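Local coordinates for protein carboxylic ester hydrolase (Aspergillus niger, PDB 7K4O) that probably hydrolyses ester bonds of tannins as a serine esterase of the tannase family, and binds gallic acid, calcium and zinc, at residues F150-K163 / R190-W203. Sequence-based numbering, arbitrary orientation.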
ATOM      1  N   PHE A 150       9.792  -2.263  12.785  1.00 18.88           N
ATOM      2  CA  PHE A 150       8.767  -2.420  11.737  1.00 20.26           C
ATOM      3  C   PHE A 150       8.021  -1.112  11.522  1.00 21.00           C
ATOM      4  O   PHE A 150       7.766  -0.704  10.373  1.00 19.37           O
ATOM      5  CB  PHE A 150       7.805  -3.544  12.125  1.00 20.10           C
ATOM      6  CG  PHE A 150       6.775  -3.939  11.101  1.00 19.86           C
ATOM      7  CD1 PHE A 150       7.134  -4.305   9.812  1.00 21.81           C
ATOM      8  CD2 PHE A 150       5.436  -3.986  11.431  1.00 22.61           C
ATOM      9  CE1 PHE A 150       6.181  -4.715   8.897  1.00 22.02           C
ATOM     10  CE2 PHE A 150       4.469  -4.353  10.495  1.00 24.86           C
ATOM     11  CZ  PHE A 150       4.848  -4.767   9.259  1.00 22.79           C
ATOM     12  N   ALA A 151       7.638  -0.432  12.608  1.00 19.04           N
ATOM     13  CA  ALA A 151       6.833   0.798  12.566  1.00 19.51           C
ATOM     14  C   ALA A 151       7.540   1.865  11.732  1.00 20.26           C
ATOM     15  O   ALA A 151       6.858   2.435  10.879  1.00 19.81           O
ATOM     16  CB  ALA A 151       6.523   1.314  13.949  1.00 21.33           C
ATOM     17  N   TYR A 152       8.779   2.192  12.083  1.00 20.11           N
ATOM     18  CA  TYR A 152       9.467   3.324  11.420  1.00 19.76           C
ATOM     19  C   TYR A 152      10.973   3.310  11.597  1.00 21.14           C
ATOM     20  O   TYR A 152      11.648   4.025  10.830  1.00 19.54           O
ATOM     21  CB  TYR A 152       8.898   4.661  11.912  1.00 19.15           C
ATOM     22  CG  TYR A 152       9.202   5.021  13.342  1.00 20.10           C
ATOM     23  CD1 TYR A 152      10.386   5.641  13.690  1.00 22.09           C
ATOM     24  CD2 TYR A 152       8.284   4.744  14.374  1.00 21.11           C
ATOM     25  CE1 TYR A 152      10.653   5.996  15.011  1.00 25.11           C
ATOM     26  CE2 TYR A 152       8.528   5.111  15.686  1.00 23.12           C
ATOM     27  CZ  TYR A 152       9.712   5.736  16.004  1.00 27.31           C
ATOM     28  OH  TYR A 152       9.980   6.090  17.315  1.00 31.14           O
ATOM     29  N   LYS A 153      11.533   2.595  12.546  1.00 18.46           N
ATOM     30  CA  LYS A 153      12.955   2.845  12.854  1.00 19.28           C
ATOM     31  C   LYS A 153      13.837   2.197  11.789  1.00 19.25           C
ATOM     32  O   LYS A 153      14.934   2.754  11.473  1.00 19.58           O
ATOM     33  CB  LYS A 153      13.305   2.352  14.266  1.00 22.49           C
ATOM     34  CG  LYS A 153      14.682   2.731  14.740  1.00 27.94           C
ATOM     35  CD  LYS A 153      14.844   2.607  16.288  1.00 31.56           C
ATOM     36  CE  LYS A 153      14.736   1.169  16.765  1.00 31.03           C
ATOM     37  NZ  LYS A 153      15.123   1.048  18.192  1.00 29.26           N
ATOM     38  N   ALA A 154      13.506   1.019  11.296  1.00 18.87           N
ATOM     39  CA  ALA A 154      14.351   0.297  10.315  1.00 18.97           C
ATOM     40  C   ALA A 154      14.508   1.132   9.025  1.00 18.15           C
ATOM     41  O   ALA A 154      15.634   1.207   8.463  1.00 18.73           O
ATOM     42  CB  ALA A 154      13.748  -1.059   9.966  1.00 19.56           C
ATOM     43  N   HIS A 155      13.451   1.771   8.581  1.00 18.76           N
ATOM     44  CA  HIS A 155      13.547   2.573   7.331  1.00 19.69           C
ATOM     45  C   HIS A 155      14.364   3.851   7.543  1.00 20.78           C
ATOM     46  O   HIS A 155      15.132   4.257   6.640  1.00 20.01           O
ATOM     47  CB  HIS A 155      12.179   2.887   6.774  1.00 19.69           C
ATOM     48  CG  HIS A 155      11.696   1.839   5.851  1.00 20.02           C
ATOM     49  ND1 HIS A 155      12.325   1.610   4.607  1.00 20.18           N
ATOM     50  CD2 HIS A 155      10.736   0.903   6.003  1.00 22.06           C
ATOM     51  CE1 HIS A 155      11.727   0.578   4.045  1.00 23.04           C
ATOM     52  NE2 HIS A 155      10.732   0.140   4.854  1.00 22.80           N
ATOM     53  N   ARG A 156      14.274   4.448   8.711  1.00 19.90           N
ATOM     54  CA  ARG A 156      15.126   5.609   9.052  1.00 20.94           C
ATOM     55  C   ARG A 156      16.602   5.211   8.961  1.00 19.56           C
ATOM     56  O   ARG A 156      17.415   5.957   8.354  1.00 20.33           O
ATOM     57  CB  ARG A 156      14.731   6.110  10.435  1.00 21.71           C
ATOM     58  CG  ARG A 156      15.556   7.263  10.946  1.00 23.76           C
ATOM     59  CD  ARG A 156      15.568   8.383   9.990  1.00 23.70           C
ATOM     60  NE  ARG A 156      16.146   9.560  10.666  1.00 24.78           N
ATOM     61  CZ  ARG A 156      16.429  10.694  10.017  1.00 27.04           C
ATOM     62  NH1 ARG A 156      16.124  10.849   8.739  1.00 26.04           N
ATOM     63  NH2 ARG A 156      16.950  11.700  10.680  1.00 30.82           N
ATOM     64  N   GLU A 157      16.964   4.073   9.583  1.00 18.33           N
ATOM     65  CA  GLU A 157      18.357   3.586   9.609  1.00 19.89           C
ATOM     66  C   GLU A 157      18.826   3.252   8.181  1.00 20.18           C
ATOM     67  O   GLU A 157      19.970   3.597   7.831  1.00 20.35           O
ATOM     68  CB  GLU A 157      18.448   2.404  10.554  1.00 20.64           C
ATOM     69  CG  GLU A 157      18.291   2.790  12.019  1.00 21.86           C
ATOM     70  CD  GLU A 157      18.050   1.659  13.017  1.00 22.45           C
ATOM     71  OE1 GLU A 157      18.049   0.468  12.604  1.00 22.60           O
ATOM     72  OE2 GLU A 157      17.884   1.993  14.221  1.00 23.11           O
ATOM     73  N   LEU A 158      17.988   2.555   7.422  1.00 18.79           N
ATOM     74  CA  LEU A 158      18.312   2.193   6.025  1.00 19.38           C
ATOM     75  C   LEU A 158      18.638   3.469   5.237  1.00 18.94           C
ATOM     76  O   LEU A 158      19.645   3.487   4.503  1.00 19.98           O
ATOM     77  CB  LEU A 158      17.184   1.393   5.385  1.00 20.54           C
ATOM     78  CG  LEU A 158      17.242   1.200   3.850  1.00 20.74           C
ATOM     79  CD1 LEU A 158      18.526   0.538   3.391  1.00 18.68           C
ATOM     80  CD2 LEU A 158      16.002   0.486   3.370  1.00 21.40           C
ATOM     81  N   SER A 159      17.792   4.479   5.315  1.00 18.85           N
ATOM     82  CA  SER A 159      18.060   5.711   4.533  1.00 20.38           C
ATOM     83  C   SER A 159      19.347   6.357   5.014  1.00 20.27           C
ATOM     84  O   SER A 159      20.185   6.776   4.151  1.00 19.98           O
ATOM     85  CB  SER A 159      16.907   6.657   4.601  1.00 21.18           C
ATOM     86  OG  SER A 159      15.792   6.116   3.932  1.00 23.73           O
ATOM     87  N   LEU A 160      19.549   6.510   6.322  1.00 19.43           N
ATOM     88  CA  LEU A 160      20.764   7.211   6.808  1.00 20.56           C
ATOM     89  C   LEU A 160      22.002   6.451   6.348  1.00 21.89           C
ATOM     90  O   LEU A 160      22.941   7.071   5.842  1.00 21.62           O
ATOM     91  CB  LEU A 160      20.723   7.330   8.318  1.00 22.52           C
ATOM     92  CG  LEU A 160      19.723   8.346   8.844  1.00 21.88           C
ATOM     93  CD1 LEU A 160      19.525   8.190  10.353  1.00 23.55           C
ATOM     94  CD2 LEU A 160      20.208   9.750   8.540  1.00 25.46           C
ATOM     95  N   ILE A 161      22.034   5.137   6.548  1.00 19.53           N
ATOM     96  CA  ILE A 161      23.236   4.325   6.206  1.00 20.18           C
ATOM     97  C   ILE A 161      23.421   4.259   4.680  1.00 21.29           C
ATOM     98  O   ILE A 161      24.572   4.460   4.196  1.00 21.44           O
ATOM     99  CB  ILE A 161      23.149   2.928   6.817  1.00 20.51           C
ATOM    100  CG1 ILE A 161      23.198   3.017   8.321  1.00 21.79           C
ATOM    101  CG2 ILE A 161      24.235   2.047   6.243  1.00 23.01           C
ATOM    102  CD1 ILE A 161      22.754   1.728   9.006  1.00 23.60           C
ATOM    103  N   GLY A 162      22.365   3.974   3.950  1.00 19.87           N
ATOM    104  CA  GLY A 162      22.419   3.788   2.491  1.00 20.05           C
ATOM    105  C   GLY A 162      22.821   5.055   1.767  1.00 20.22           C
ATOM    106  O   GLY A 162      23.654   5.014   0.857  1.00 20.44           O
ATOM    107  N   LYS A 163      22.274   6.189   2.187  1.00 20.78           N
ATOM    108  CA  LYS A 163      22.626   7.481   1.550  1.00 21.97           C
ATOM    109  C   LYS A 163      24.106   7.784   1.814  1.00 21.15           C
ATOM    110  O   LYS A 163      24.766   8.254   0.894  1.00 21.67           O
ATOM    111  CB  LYS A 163      21.703   8.604   1.993  1.00 20.19           C
ATOM    112  CG  LYS A 163      20.287   8.434   1.467  1.00 20.99           C
ATOM    113  CD  LYS A 163      19.252   9.315   2.161  1.00 23.63           C
ATOM    114  CE  LYS A 163      19.523  10.785   2.023  1.00 24.21           C
ATOM    115  NZ  LYS A 163      18.556  11.593   2.816  1.00 24.75           N
ATOM    116  N   ARG A 190       2.509   2.024   3.691  1.00 19.53           N
ATOM    117  CA  ARG A 190       2.510   2.480   5.089  1.00 20.25           C
ATOM    118  C   ARG A 190       3.949   2.868   5.465  1.00 18.99           C
ATOM    119  O   ARG A 190       4.192   3.900   6.124  1.00 20.78           O
ATOM    120  CB  ARG A 190       2.023   1.403   6.065  1.00 19.28           C
ATOM    121  CG  ARG A 190       1.861   1.952   7.486  1.00 20.05           C
ATOM    122  CD  ARG A 190       1.780   0.816   8.495  1.00 19.86           C
ATOM    123  NE  ARG A 190       2.996   0.026   8.599  1.00 18.55           N
ATOM    124  CZ  ARG A 190       4.107   0.405   9.222  1.00 20.93           C
ATOM    125  NH1 ARG A 190       4.181   1.577   9.855  1.00 19.93           N
ATOM    126  NH2 ARG A 190       5.161  -0.364   9.230  1.00 21.13           N
ATOM    127  N   GLU A 191       4.913   2.055   5.087  1.00 20.23           N
ATOM    128  CA  GLU A 191       6.322   2.316   5.422  1.00 19.74           C
ATOM    129  C   GLU A 191       6.776   3.637   4.816  1.00 19.07           C
ATOM    130  O   GLU A 191       7.472   4.388   5.503  1.00 20.31           O
ATOM    131  CB  GLU A 191       7.210   1.172   5.001  1.00 20.02           C
ATOM    132  CG  GLU A 191       6.982  -0.103   5.803  1.00 19.78           C
ATOM    133  CD  GLU A 191       7.457  -1.381   5.153  1.00 23.74           C
ATOM    134  OE1 GLU A 191       8.262  -1.326   4.214  1.00 21.43           O
ATOM    135  OE2 GLU A 191       7.047  -2.483   5.632  1.00 22.28           O
ATOM    136  N   GLY A 192       6.343   3.952   3.593  1.00 19.32           N
ATOM    137  CA  GLY A 192       6.650   5.280   3.031  1.00 20.83           C
ATOM    138  C   GLY A 192       6.102   6.389   3.912  1.00 20.08           C
ATOM    139  O   GLY A 192       6.824   7.312   4.281  1.00 19.12           O
ATOM    140  N   TRP A 193       4.831   6.298   4.290  1.00 19.58           N
ATOM    141  CA  TRP A 193       4.213   7.349   5.149  1.00 19.60           C
ATOM    142  C   TRP A 193       4.892   7.403   6.518  1.00 17.91           C
ATOM    143  O   TRP A 193       4.957   8.490   7.102  1.00 19.29           O
ATOM    144  CB  TRP A 193       2.701   7.158   5.289  1.00 18.98           C
ATOM    145  CG  TRP A 193       1.930   7.647   4.111  1.00 18.43           C
ATOM    146  CD1 TRP A 193       1.153   6.898   3.290  1.00 21.16           C
ATOM    147  CD2 TRP A 193       1.931   8.977   3.562  1.00 18.83           C
ATOM    148  NE1 TRP A 193       0.591   7.682   2.324  1.00 21.65           N
ATOM    149  CE2 TRP A 193       1.058   8.965   2.460  1.00 20.37           C
ATOM    150  CE3 TRP A 193       2.502  10.202   3.945  1.00 19.52           C
ATOM    151  CZ2 TRP A 193       0.795  10.109   1.713  1.00 20.81           C
ATOM    152  CZ3 TRP A 193       2.232  11.332   3.204  1.00 21.21           C
ATOM    153  CH2 TRP A 193       1.406  11.278   2.084  1.00 20.50           C
ATOM    154  N   SER A 194       5.410   6.296   7.039  1.00 18.34           N
ATOM    155  CA  SER A 194       6.028   6.257   8.374  1.00 18.83           C
ATOM    156  C   SER A 194       7.208   7.236   8.415  1.00 19.55           C
ATOM    157  O   SER A 194       7.497   7.825   9.477  1.00 20.05           O
ATOM    158  CB  SER A 194       6.450   4.872   8.785  1.00 19.34           C
ATOM    159  OG  SER A 194       7.626   4.413   8.124  1.00 19.90           O
ATOM    160  N   GLN A 195       7.915   7.391   7.300  1.00 18.45           N
ATOM    161  CA  GLN A 195       9.086   8.290   7.237  1.00 18.66           C
ATOM    162  C   GLN A 195       8.669   9.730   6.893  1.00 18.78           C
ATOM    163  O   GLN A 195       9.142  10.666   7.538  1.00 18.95           O
ATOM    164  CB  GLN A 195      10.107   7.827   6.196  1.00 19.70           C
ATOM    165  CG  GLN A 195      10.558   6.397   6.401  1.00 19.26           C
ATOM    166  CD  GLN A 195      11.171   6.152   7.763  1.00 20.24           C
ATOM    167  OE1 GLN A 195      12.213   6.685   8.085  1.00 20.79           O
ATOM    168  NE2 GLN A 195      10.467   5.397   8.606  1.00 18.38           N
ATOM    169  N   VAL A 196       7.753   9.904   5.942  1.00 18.18           N
ATOM    170  CA  VAL A 196       7.265  11.249   5.536  1.00 18.85           C
ATOM    171  C   VAL A 196       6.643  11.971   6.742  1.00 20.54           C
ATOM    172  O   VAL A 196       6.808  13.150   6.884  1.00 18.88           O
ATOM    173  CB  VAL A 196       6.320  11.129   4.355  1.00 20.01           C
ATOM    174  CG1 VAL A 196       5.622  12.445   4.051  1.00 19.51           C
ATOM    175  CG2 VAL A 196       7.026  10.586   3.092  1.00 21.04           C
ATOM    176  N   GLN A 197       5.999  11.221   7.631  1.00 19.94           N
ATOM    177  CA  GLN A 197       5.349  11.780   8.835  1.00 19.05           C
ATOM    178  C   GLN A 197       6.322  12.214   9.929  1.00 19.90           C
ATOM    179  O   GLN A 197       5.880  12.938  10.801  1.00 20.20           O
ATOM    180  CB  GLN A 197       4.330  10.760   9.356  1.00 18.08           C
ATOM    181  CG  GLN A 197       3.101  10.692   8.498  1.00 18.16           C
ATOM    182  CD  GLN A 197       2.150   9.566   8.810  1.00 21.22           C
ATOM    183  OE1 GLN A 197       2.242   8.901   9.853  1.00 21.88           O
ATOM    184  NE2 GLN A 197       1.272   9.268   7.865  1.00 19.94           N
ATOM    185  N   ARG A 198       7.581  11.776   9.913  1.00 19.94           N
ATOM    186  CA  ARG A 198       8.545  11.996  10.984  1.00 20.18           C
ATOM    187  C   ARG A 198       9.809  12.733  10.545  1.00 21.97           C
ATOM    188  O   ARG A 198      10.352  13.441  11.400  1.00 21.98           O
ATOM    189  CB  ARG A 198       8.947  10.642  11.572  1.00 19.86           C
ATOM    190  CG  ARG A 198       7.821   9.954  12.344  1.00 19.63           C
ATOM    191  CD  ARG A 198       8.205   8.598  12.877  1.00 20.69           C
ATOM    192  NE  ARG A 198       7.174   7.954  13.669  1.00 20.51           N
ATOM    193  CZ  ARG A 198       6.164   7.228  13.178  1.00 20.72           C
ATOM    194  NH1 ARG A 198       5.979   7.085  11.882  1.00 21.05           N
ATOM    195  NH2 ARG A 198       5.296   6.660  14.012  1.00 21.72           N
ATOM    196  N   PHE A 199      10.285  12.525   9.330  1.00 22.45           N
ATOM    197  CA  PHE A 199      11.670  12.908   8.935  1.00 22.68           C
ATOM    198  C   PHE A 199      11.597  13.712   7.639  1.00 22.57           C
ATOM    199  O   PHE A 199      11.493  13.110   6.527  1.00 25.42           O
ATOM    200  CB  PHE A 199      12.562  11.689   8.822  1.00 21.71           C
ATOM    201  CG  PHE A 199      12.539  10.766  10.011  1.00 21.65           C
ATOM    202  CD1 PHE A 199      12.998  11.198  11.244  1.00 24.28           C
ATOM    203  CD2 PHE A 199      12.000   9.498   9.909  1.00 22.97           C
ATOM    204  CE1 PHE A 199      12.914  10.369  12.353  1.00 24.77           C
ATOM    205  CE2 PHE A 199      11.926   8.664  10.994  1.00 22.70           C
ATOM    206  CZ  PHE A 199      12.379   9.107  12.229  1.00 23.31           C
ATOM    207  N   GLY A 200      11.628  15.009   7.781  1.00 22.30           N
ATOM    208  CA  GLY A 200      11.301  15.914   6.662  1.00 24.70           C
ATOM    209  C   GLY A 200      12.271  15.836   5.505  1.00 24.30           C
ATOM    210  O   GLY A 200      11.830  16.019   4.352  1.00 26.05           O
ATOM    211  N   ASP A 201      13.537  15.572   5.765  1.00 24.26           N
ATOM    212  CA  ASP A 201      14.509  15.575   4.642  1.00 29.17           C
ATOM    213  C   ASP A 201      15.111  14.196   4.379  1.00 25.93           C
ATOM    214  O   ASP A 201      16.104  14.147   3.636  1.00 26.84           O
ATOM    215  CB  ASP A 201      15.598  16.606   4.875  1.00 39.34           C
ATOM    216  CG  ASP A 201      16.212  16.484   6.237  1.00 47.94           C
ATOM    217  OD1 ASP A 201      16.466  15.339   6.672  1.00 50.53           O
ATOM    218  OD2 ASP A 201      16.308  17.539   6.912  1.00 75.11           O
ATOM    219  N   GLU A 202      14.489  13.107   4.807  1.00 22.84           N
ATOM    220  CA  GLU A 202      14.993  11.767   4.477  1.00 21.92           C
ATOM    221  C   GLU A 202      14.879  11.543   2.955  1.00 21.56           C
ATOM    222  O   GLU A 202      15.831  11.029   2.348  1.00 21.60           O
ATOM    223  CB  GLU A 202      14.185  10.746   5.272  1.00 20.98           C
ATOM    224  CG  GLU A 202      14.541   9.312   4.973  1.00 22.50           C
ATOM    225  CD  GLU A 202      13.876   8.295   5.906  1.00 24.45           C
ATOM    226  OE1 GLU A 202      13.569   8.693   7.011  1.00 29.50           O
ATOM    227  OE2 GLU A 202      13.795   7.139   5.534  1.00 25.83           O
ATOM    228  N   TRP A 203      13.746  11.894   2.367  1.00 20.22           N
ATOM    229  CA  TRP A 203      13.493  11.719   0.927  1.00 21.43           C
ATOM    230  C   TRP A 203      13.021  13.019   0.302  1.00 20.01           C
ATOM    231  O   TRP A 203      12.197  13.753   0.904  1.00 21.33           O
ATOM    232  CB  TRP A 203      12.475  10.626   0.647  1.00 21.09           C
ATOM    233  CG  TRP A 203      12.812   9.284   1.212  1.00 20.30           C
ATOM    234  CD1 TRP A 203      14.016   8.646   1.262  1.00 19.61           C
ATOM    235  CD2 TRP A 203      11.874   8.412   1.856  1.00 17.30           C
ATOM    236  NE1 TRP A 203      13.873   7.400   1.848  1.00 19.22           N
ATOM    237  CE2 TRP A 203      12.582   7.259   2.244  1.00 18.99           C
ATOM    238  CE3 TRP A 203      10.501   8.477   2.120  1.00 18.92           C
ATOM    239  CZ2 TRP A 203      11.964   6.162   2.851  1.00 19.58           C
ATOM    240  CZ3 TRP A 203       9.893   7.399   2.722  1.00 18.32           C
ATOM    241  CH2 TRP A 203      10.604   6.256   3.071  1.00 18.71           C
TER
HETATM  242  O   HOH W   1       8.264   1.617   8.401  1.00 21.62           O
HETATM  243  O   HOH W   2       4.410   4.786  11.384  1.00 20.73           O
HETATM  244  O   HOH W   3      17.409  12.968   7.143  1.00 34.66           O
HETATM  245  O   HOH W   4      19.120  14.485   3.043  1.00 40.98           O
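Tyr152 and Ser194 mark where helix 150-163 meets helix 190-196: their CA atoms lie 5.5 Å apart, and the axes cross at -75° with a closest approach of 8.7 Å. Beyond the second helix the chain passes through a type I turn, Phe199 to Glu202, which runs back beside Ser159 and Lys163. At the wide, pi-type turn 150-153, the guanidinium of Arg190 reaches two consecutive carbonyls edge-on. NH1 bonds to Ala151 O (3.0 Å) almost straight and on a lone pair, whereas NH2 meets Phe150 O (2.9 Å) from above its carbonyl plane; a salt bridge to Glu187 further steadies this arginine. His155 NE2 donates to Glu191 OE1 (2.9 Å), approaching from above the carboxylate plane, and Gly95 N is a second donor to that oxygen. The shorter helix, 187-196, follows strand 179-185 through a GxSxG sequence around Ser186, consistent with the nucleophile elbow of an alpha/beta-hydrolase fold; helix 144-169 packs across it, and bound gallic acid lies about 7 Å from the Arg190 side chain. Two arginine-aromatic stacks line the partly exposed side. The extended Arg198 lays its guanidinium on the Tyr152 ring, planes 12° apart, while its NH1 bonds to Ser194 O. Phe199 is sandwiched between Arg198 CB and Arg156: a bend at chi2 brings Arg156 CD over the ring centre and the guanidinium flat against the face, planes 2° apart. Farther along, Ser159 OG donates to Glu202 OE2 (2.8 Å) on its anti side but tilted out of the carboxylate plane, and accepts a weak bond from Trp203 NE1. Glu202 OE1 forms a long salt bridge with Arg156 NH1, and the Glu202 backbone O receives Lys163 NZ at 2.8 Å.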